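Local coordinates for mitochondrial RNA-binding protein 1 (Trypanosoma brucei, PDB 2GIA) that binds guide RNA together with its partner MRP2 and, in kinetoplastid RNA editing, acts as a matchmaker for RNA pairing, at residues R70-K82 against E136-G148. Sequence-based numbering, arbitrary orientation.
Sequences RHVDLAYLVGVCK and EHFLESALDESFG
Leu139 and Leu143, one turn apart on helix 130-145, are knobs in adjoining holes of helix 71-81. Leu139 sits among Leu74, Leu77, Val78 and Cys81: its CD1 lies 3.8 Å from Cys81 SG, while its CD2 is 3.8 Å from Leu74 CD1, so the two methyls straddle Leu77, CD1 reaching on to Cys81 and CD2 to Leu74, two turns earlier. Leu143 sits among His71, Leu74, Ala75 and Val78. In the reverse direction, Leu74 has CG anti to its own nitrogen (chi1 169°), which sends CG toward the other helix, and from there CD2 lies against its backbone, 3.6 Å from Leu143 CA. Val78 CG2 likewise reaches Leu139 O at 3.7 Å. The axes of the two helical segments approach to 9.4 Å with their directions 138° apart, a roughly antiparallel pairing that sets Cys81 opposite Glu136 and His71 near Ser146.

At that last end a polar bond closes the interface. His71 NE2 donates to Ser146 OG at 2.8 Å, bent to 149° and with the oxygen tilted somewhat from the imidazole plane. Ser146 OG in turn donates to Leu143 O at 2.7 Å, so one hydroxyl both accepts and donates, and this second bond helps hold it in place for the histidine. Phe147 adds CE1, 4.0 Å from His71 CE1.

Farther out, Arg70 grips Asp73 side-on through NE and NH2 at the start of helix 71-81, and Asp73 is also bonded to His88. Beyond the His71 end, Met175 of a neighbouring MRP2 subunit packs on His71, Ala75 and Phe147. Leu37 of strand 36-43 touches Leu74, Leu77 and Leu139, placing the helix pair against that antiparallel sheet, whereas Phe99 of strand 96-101 in the second sheet packs on Leu77.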
ATOM      1  N   ARG B  70       7.512  20.342  -0.606  1.00 18.15           N
ATOM      2  CA  ARG B  70       6.703  20.277  -1.829  1.00 26.45           C
ATOM      3  C   ARG B  70       6.278  18.840  -2.126  1.00 25.20           C
ATOM      4  O   ARG B  70       6.839  17.896  -1.591  1.00 20.47           O
ATOM      5  CB  ARG B  70       7.513  20.778  -3.027  1.00 29.00           C
ATOM      6  CG  ARG B  70       8.001  22.229  -3.006  1.00 34.26           C
ATOM      7  CD  ARG B  70       9.037  22.402  -4.157  1.00 37.35           C
ATOM      8  NE  ARG B  70      10.182  21.492  -3.966  1.00 31.94           N
ATOM      9  CZ  ARG B  70      11.109  21.229  -4.884  1.00 43.82           C
ATOM     10  NH1 ARG B  70      11.029  21.804  -6.084  1.00 34.04           N
ATOM     11  NH2 ARG B  70      12.118  20.397  -4.602  1.00 31.64           N
ATOM     12  N   HIS B  71       5.283  18.660  -2.985  1.00 17.39           N
ATOM     13  CA  HIS B  71       4.872  17.313  -3.325  1.00 19.43           C
ATOM     14  C   HIS B  71       6.060  16.477  -3.803  1.00 23.67           C
ATOM     15  O   HIS B  71       6.202  15.308  -3.439  1.00 20.40           O
ATOM     16  CB  HIS B  71       3.818  17.330  -4.439  1.00 21.54           C
ATOM     17  CG  HIS B  71       3.081  16.025  -4.591  1.00 20.62           C
ATOM     18  ND1 HIS B  71       2.302  15.742  -5.696  1.00 19.13           N
ATOM     19  CD2 HIS B  71       2.967  14.951  -3.764  1.00 18.31           C
ATOM     20  CE1 HIS B  71       1.741  14.553  -5.545  1.00 25.52           C
ATOM     21  NE2 HIS B  71       2.127  14.048  -4.385  1.00 20.42           N
ATOM     22  N   VAL B  72       6.928  17.058  -4.623  1.00 20.89           N
ATOM     23  CA  VAL B  72       8.046  16.279  -5.126  1.00 20.03           C
ATOM     24  C   VAL B  72       9.072  15.902  -4.049  1.00 21.00           C
ATOM     25  O   VAL B  72       9.728  14.851  -4.130  1.00 20.08           O
ATOM     26  CB  VAL B  72       8.711  17.009  -6.365  1.00 25.79           C
ATOM     27  CG1 VAL B  72       9.600  18.152  -5.917  1.00 22.36           C
ATOM     28  CG2 VAL B  72       9.457  15.989  -7.207  1.00 29.67           C
ATOM     29  N   ASP B  73       9.157  16.712  -2.999  1.00 21.64           N
ATOM     30  CA  ASP B  73      10.082  16.406  -1.900  1.00 18.90           C
ATOM     31  C   ASP B  73       9.566  15.174  -1.187  1.00 20.28           C
ATOM     32  O   ASP B  73      10.347  14.341  -0.723  1.00 20.58           O
ATOM     33  CB  ASP B  73      10.133  17.563  -0.893  1.00 16.52           C
ATOM     34  CG  ASP B  73      10.703  18.849  -1.507  1.00 23.54           C
ATOM     35  OD1 ASP B  73      11.684  18.748  -2.255  1.00 23.84           O
ATOM     36  OD2 ASP B  73      10.162  19.937  -1.230  1.00 22.52           O
ATOM     37  N   LEU B  74       8.247  15.064  -1.063  1.00 18.21           N
ATOM     38  CA  LEU B  74       7.699  13.855  -0.398  1.00 17.94           C
ATOM     39  C   LEU B  74       8.144  12.618  -1.196  1.00 18.29           C
ATOM     40  O   LEU B  74       8.603  11.600  -0.646  1.00 17.71           O
ATOM     41  CB  LEU B  74       6.172  13.953  -0.315  1.00 18.72           C
ATOM     42  CG  LEU B  74       5.432  12.671   0.095  1.00 18.29           C
ATOM     43  CD1 LEU B  74       5.846  12.168   1.534  1.00 14.17           C
ATOM     44  CD2 LEU B  74       3.917  12.994   0.088  1.00 20.60           C
ATOM     45  N   ALA B  75       8.030  12.693  -2.511  1.00 16.42           N
ATOM     46  CA  ALA B  75       8.459  11.571  -3.339  1.00 18.01           C
ATOM     47  C   ALA B  75       9.970  11.310  -3.172  1.00 16.51           C
ATOM     48  O   ALA B  75      10.404  10.153  -3.110  1.00 19.54           O
ATOM     49  CB  ALA B  75       8.100  11.869  -4.834  1.00 16.81           C
ATOM     50  N   TYR B  76      10.778  12.379  -3.103  1.00 16.16           N
ATOM     51  CA  TYR B  76      12.214  12.202  -2.908  1.00 16.72           C
ATOM     52  C   TYR B  76      12.504  11.554  -1.580  1.00 20.30           C
ATOM     53  O   TYR B  76      13.392  10.714  -1.504  1.00 18.66           O
ATOM     54  CB  TYR B  76      12.974  13.556  -2.985  1.00 16.73           C
ATOM     55  CG  TYR B  76      13.519  13.819  -4.378  1.00 19.52           C
ATOM     56  CD1 TYR B  76      14.522  13.016  -4.890  1.00 27.79           C
ATOM     57  CD2 TYR B  76      12.993  14.818  -5.181  1.00 22.39           C
ATOM     58  CE1 TYR B  76      14.998  13.194  -6.179  1.00 39.60           C
ATOM     59  CE2 TYR B  76      13.464  15.002  -6.496  1.00 29.28           C
ATOM     60  CZ  TYR B  76      14.471  14.178  -6.968  1.00 27.14           C
ATOM     61  OH  TYR B  76      14.974  14.340  -8.231  1.00 39.79           O
ATOM     62  N   LEU B  77      11.760  11.920  -0.529  1.00 16.72           N
ATOM     63  CA  LEU B  77      12.025  11.312   0.772  1.00 14.71           C
ATOM     64  C   LEU B  77      11.717   9.819   0.714  1.00 17.13           C
ATOM     65  O   LEU B  77      12.423   9.010   1.314  1.00 17.91           O
ATOM     66  CB  LEU B  77      11.170  11.974   1.878  1.00 17.60           C
ATOM     67  CG  LEU B  77      11.361  13.480   2.141  1.00 28.14           C
ATOM     68  CD1 LEU B  77      10.900  13.823   3.572  1.00 17.31           C
ATOM     69  CD2 LEU B  77      12.798  13.936   1.886  1.00 18.12           C
ATOM     70  N   VAL B  78      10.651   9.438  -0.000  1.00 16.94           N
ATOM     71  CA  VAL B  78      10.356   8.008  -0.101  1.00 14.60           C
ATOM     72  C   VAL B  78      11.510   7.344  -0.889  1.00 16.40           C
ATOM     73  O   VAL B  78      11.969   6.252  -0.527  1.00 17.68           O
ATOM     74  CB  VAL B  78       8.992   7.781  -0.799  1.00 14.23           C
ATOM     75  CG1 VAL B  78       8.790   6.275  -1.082  1.00 19.31           C
ATOM     76  CG2 VAL B  78       7.892   8.268   0.167  1.00 16.22           C
ATOM     77  N   GLY B  79      11.984   8.014  -1.938  1.00 18.84           N
ATOM     78  CA  GLY B  79      13.107   7.489  -2.696  1.00 20.20           C
ATOM     79  C   GLY B  79      14.356   7.266  -1.826  1.00 25.27           C
ATOM     80  O   GLY B  79      15.139   6.321  -2.061  1.00 20.63           O
ATOM     81  N   VAL B  80      14.581   8.133  -0.839  1.00 16.40           N
ATOM     82  CA  VAL B  80      15.728   7.958   0.072  1.00 13.65           C
ATOM     83  C   VAL B  80      15.458   6.732   0.945  1.00 22.65           C
ATOM     84  O   VAL B  80      16.354   5.929   1.206  1.00 18.83           O
ATOM     85  CB  VAL B  80      15.932   9.228   1.002  1.00 18.50           C
ATOM     86  CG1 VAL B  80      16.868   8.882   2.209  1.00 15.77           C
ATOM     87  CG2 VAL B  80      16.539  10.359   0.207  1.00 16.29           C
ATOM     88  N   CYS B  81      14.218   6.579   1.400  1.00 17.29           N
ATOM     89  CA  CYS B  81      13.878   5.407   2.226  1.00 19.98           C
ATOM     90  C   CYS B  81      14.117   4.100   1.465  1.00 26.22           C
ATOM     91  O   CYS B  81      14.565   3.073   2.041  1.00 19.97           O
ATOM     92  CB  CYS B  81      12.387   5.444   2.611  1.00 17.30           C
ATOM     93  SG  CYS B  81      12.057   6.736   3.874  1.00 19.79           S
ATOM     94  N   LYS B  82      13.786   4.161   0.177  1.00 18.51           N
ATOM     95  CA  LYS B  82      13.893   3.009  -0.734  1.00 19.55           C
ATOM     96  C   LYS B  82      15.288   2.829  -1.293  1.00 26.67           C
ATOM     97  O   LYS B  82      15.548   1.874  -2.042  1.00 26.99           O
ATOM     98  CB  LYS B  82      12.883   3.207  -1.864  1.00 21.04           C
ATOM     99  CG  LYS B  82      11.450   2.873  -1.413  1.00 21.28           C
ATOM    100  CD  LYS B  82      10.421   3.168  -2.501  1.00 38.27           C
ATOM    101  CE  LYS B  82       9.046   2.637  -2.084  1.00 42.38           C
ATOM    102  NZ  LYS B  82       9.112   1.146  -1.883  1.00 49.78           N
ATOM    103  N   GLU B 136       9.178   5.871   7.824  1.00 14.57           N
ATOM    104  CA  GLU B 136       9.008   5.205   6.531  1.00 17.43           C
ATOM    105  C   GLU B 136       7.520   4.937   6.236  1.00 15.15           C
ATOM    106  O   GLU B 136       7.041   5.232   5.125  1.00 13.68           O
ATOM    107  CB  GLU B 136       9.757   3.844   6.516  1.00 19.78           C
ATOM    108  CG  GLU B 136      11.302   3.966   6.496  1.00 17.41           C
ATOM    109  CD  GLU B 136      12.031   2.652   6.800  1.00 21.65           C
ATOM    110  OE1 GLU B 136      13.247   2.589   6.532  1.00 21.50           O
ATOM    111  OE2 GLU B 136      11.402   1.690   7.324  1.00 22.34           O
ATOM    112  N   HIS B 137       6.795   4.347   7.202  1.00 12.93           N
ATOM    113  CA  HIS B 137       5.378   4.055   6.957  1.00 15.88           C
ATOM    114  C   HIS B 137       4.559   5.319   6.697  1.00 17.60           C
ATOM    115  O   HIS B 137       3.680   5.335   5.823  1.00 14.61           O
ATOM    116  CB  HIS B 137       4.790   3.276   8.133  1.00 13.72           C
ATOM    117  CG  HIS B 137       5.125   1.809   8.093  1.00 14.35           C
ATOM    118  ND1 HIS B 137       4.197   0.843   7.788  1.00 12.04           N
ATOM    119  CD2 HIS B 137       6.312   1.167   8.241  1.00 14.08           C
ATOM    120  CE1 HIS B 137       4.797  -0.337   7.736  1.00 17.41           C
ATOM    121  NE2 HIS B 137       6.084  -0.161   8.003  1.00 14.65           N
ATOM    122  N   PHE B 138       4.864   6.383   7.454  1.00 14.69           N
ATOM    123  CA  PHE B 138       4.140   7.637   7.293  1.00 14.08           C
ATOM    124  C   PHE B 138       4.383   8.227   5.910  1.00 12.92           C
ATOM    125  O   PHE B 138       3.464   8.690   5.257  1.00 12.63           O
ATOM    126  CB  PHE B 138       4.582   8.673   8.376  1.00 15.67           C
ATOM    127  CG  PHE B 138       3.759   9.934   8.372  1.00 16.14           C
ATOM    128  CD1 PHE B 138       4.091  11.010   7.534  1.00 18.13           C
ATOM    129  CD2 PHE B 138       2.586   9.999   9.129  1.00 17.82           C
ATOM    130  CE1 PHE B 138       3.247  12.167   7.435  1.00 16.12           C
ATOM    131  CE2 PHE B 138       1.732  11.139   9.050  1.00 18.30           C
ATOM    132  CZ  PHE B 138       2.067  12.233   8.195  1.00 14.30           C
ATOM    133  N   LEU B 139       5.638   8.256   5.481  1.00 12.11           N
ATOM    134  CA  LEU B 139       5.937   8.824   4.177  1.00 17.15           C
ATOM    135  C   LEU B 139       5.295   7.986   3.043  1.00 16.96           C
ATOM    136  O   LEU B 139       4.781   8.556   2.086  1.00 13.60           O
ATOM    137  CB  LEU B 139       7.452   8.904   3.974  1.00 17.24           C
ATOM    138  CG  LEU B 139       8.201   9.864   4.956  1.00 16.61           C
ATOM    139  CD1 LEU B 139       9.735   9.660   4.795  1.00 14.85           C
ATOM    140  CD2 LEU B 139       7.824  11.344   4.658  1.00 14.59           C
ATOM    141  N   GLU B 140       5.331   6.653   3.142  1.00 13.08           N
ATOM    142  CA  GLU B 140       4.746   5.843   2.054  1.00 17.36           C
ATOM    143  C   GLU B 140       3.231   6.045   2.046  1.00 18.42           C
ATOM    144  O   GLU B 140       2.587   6.141   0.996  1.00 16.27           O
ATOM    145  CB  GLU B 140       5.101   4.342   2.226  1.00 22.30           C
ATOM    146  CG  GLU B 140       6.608   4.139   2.150  1.00 37.81           C
ATOM    147  CD  GLU B 140       7.023   2.696   1.908  1.00 51.98           C
ATOM    148  OE1 GLU B 140       8.239   2.386   2.033  1.00 55.48           O
ATOM    149  OE2 GLU B 140       6.131   1.878   1.593  1.00 67.22           O
ATOM    150  N   SER B 141       2.661   6.117   3.226  1.00 14.59           N
ATOM    151  CA  SER B 141       1.220   6.356   3.312  1.00 17.32           C
ATOM    152  C   SER B 141       0.874   7.721   2.729  1.00 14.85           C
ATOM    153  O   SER B 141      -0.087   7.870   1.950  1.00 14.51           O
ATOM    154  CB  SER B 141       0.724   6.312   4.774  1.00 14.76           C
ATOM    155  OG  SER B 141       0.702   4.985   5.288  1.00 17.22           O
ATOM    156  N   ALA B 142       1.640   8.732   3.115  1.00 15.04           N
ATOM    157  CA  ALA B 142       1.327  10.089   2.661  1.00 15.77           C
ATOM    158  C   ALA B 142       1.444  10.209   1.161  1.00 16.86           C
ATOM    159  O   ALA B 142       0.591  10.845   0.512  1.00 17.34           O
ATOM    160  CB  ALA B 142       2.262  11.128   3.360  1.00 14.58           C
ATOM    161  N   LEU B 143       2.489   9.608   0.592  1.00 16.97           N
ATOM    162  CA  LEU B 143       2.640   9.715  -0.855  1.00 16.79           C
ATOM    163  C   LEU B 143       1.456   8.975  -1.532  1.00 19.89           C
ATOM    164  O   LEU B 143       0.836   9.478  -2.486  1.00 16.39           O
ATOM    165  CB  LEU B 143       3.974   9.087  -1.312  1.00 13.55           C
ATOM    166  CG  LEU B 143       4.206   9.070  -2.843  1.00 17.82           C
ATOM    167  CD1 LEU B 143       4.197  10.489  -3.434  1.00 18.52           C
ATOM    168  CD2 LEU B 143       5.548   8.470  -3.124  1.00 19.74           C
ATOM    169  N   ASP B 144       1.105   7.792  -1.032  1.00 16.21           N
ATOM    170  CA  ASP B 144      -0.020   7.083  -1.676  1.00 20.06           C
ATOM    171  C   ASP B 144      -1.365   7.839  -1.597  1.00 18.98           C
ATOM    172  O   ASP B 144      -2.166   7.833  -2.546  1.00 17.79           O
ATOM    173  CB  ASP B 144      -0.189   5.691  -1.052  1.00 16.42           C
ATOM    174  CG  ASP B 144       0.860   4.709  -1.533  1.00 23.96           C
ATOM    175  OD1 ASP B 144       1.696   5.111  -2.369  1.00 23.16           O
ATOM    176  OD2 ASP B 144       0.857   3.535  -1.089  1.00 23.52           O
ATOM    177  N   GLU B 145      -1.625   8.495  -0.468  1.00 16.89           N
ATOM    178  CA  GLU B 145      -2.884   9.230  -0.276  1.00 14.83           C
ATOM    179  C   GLU B 145      -2.839  10.636  -0.861  1.00 18.49           C
ATOM    180  O   GLU B 145      -3.840  11.326  -0.876  1.00 19.08           O
ATOM    181  CB  GLU B 145      -3.197   9.368   1.232  1.00 15.85           C
ATOM    182  CG  GLU B 145      -3.471   8.016   1.981  1.00 16.01           C
ATOM    183  CD  GLU B 145      -4.694   7.247   1.512  1.00 21.91           C
ATOM    184  OE1 GLU B 145      -5.673   7.852   1.009  1.00 20.87           O
ATOM    185  OE2 GLU B 145      -4.690   5.999   1.689  1.00 24.43           O
ATOM    186  N   SER B 146      -1.682  11.055  -1.344  1.00 13.56           N
ATOM    187  CA  SER B 146      -1.506  12.434  -1.797  1.00 17.34           C
ATOM    188  C   SER B 146      -2.174  12.810  -3.114  1.00 25.78           C
ATOM    189  O   SER B 146      -2.278  13.986  -3.460  1.00 21.42           O
ATOM    190  CB  SER B 146      -0.011  12.753  -1.904  1.00 15.75           C
ATOM    191  OG  SER B 146       0.586  12.088  -3.015  1.00 20.43           O
ATOM    192  N   PHE B 147      -2.621  11.823  -3.859  1.00 15.95           N
ATOM    193  CA  PHE B 147      -3.220  12.130  -5.153  1.00 22.90           C
ATOM    194  C   PHE B 147      -4.700  12.461  -5.070  1.00 22.78           C
ATOM    195  O   PHE B 147      -5.253  13.088  -5.998  1.00 23.91           O
ATOM    196  CB  PHE B 147      -2.994  10.935  -6.107  1.00 15.44           C
ATOM    197  CG  PHE B 147      -1.556  10.497  -6.174  1.00 26.09           C
ATOM    198  CD1 PHE B 147      -0.595  11.326  -6.758  1.00 15.09           C
ATOM    199  CD2 PHE B 147      -1.162   9.264  -5.641  1.00 20.21           C
ATOM    200  CE1 PHE B 147       0.729  10.932  -6.815  1.00 16.85           C
ATOM    201  CE2 PHE B 147       0.157   8.858  -5.685  1.00 20.47           C
ATOM    202  CZ  PHE B 147       1.115   9.702  -6.284  1.00 22.31           C
ATOM    203  N   GLY B 148      -5.339  12.033  -3.985  1.00 19.69           N
ATOM    204  CA  GLY B 148      -6.761  12.297  -3.803  1.00 21.24           C
ATOM    205  C   GLY B 148      -7.735  11.197  -4.166  1.00 20.86           C
ATOM    206  O   GLY B 148      -8.958  11.408  -4.169  1.00 20.84           O
TER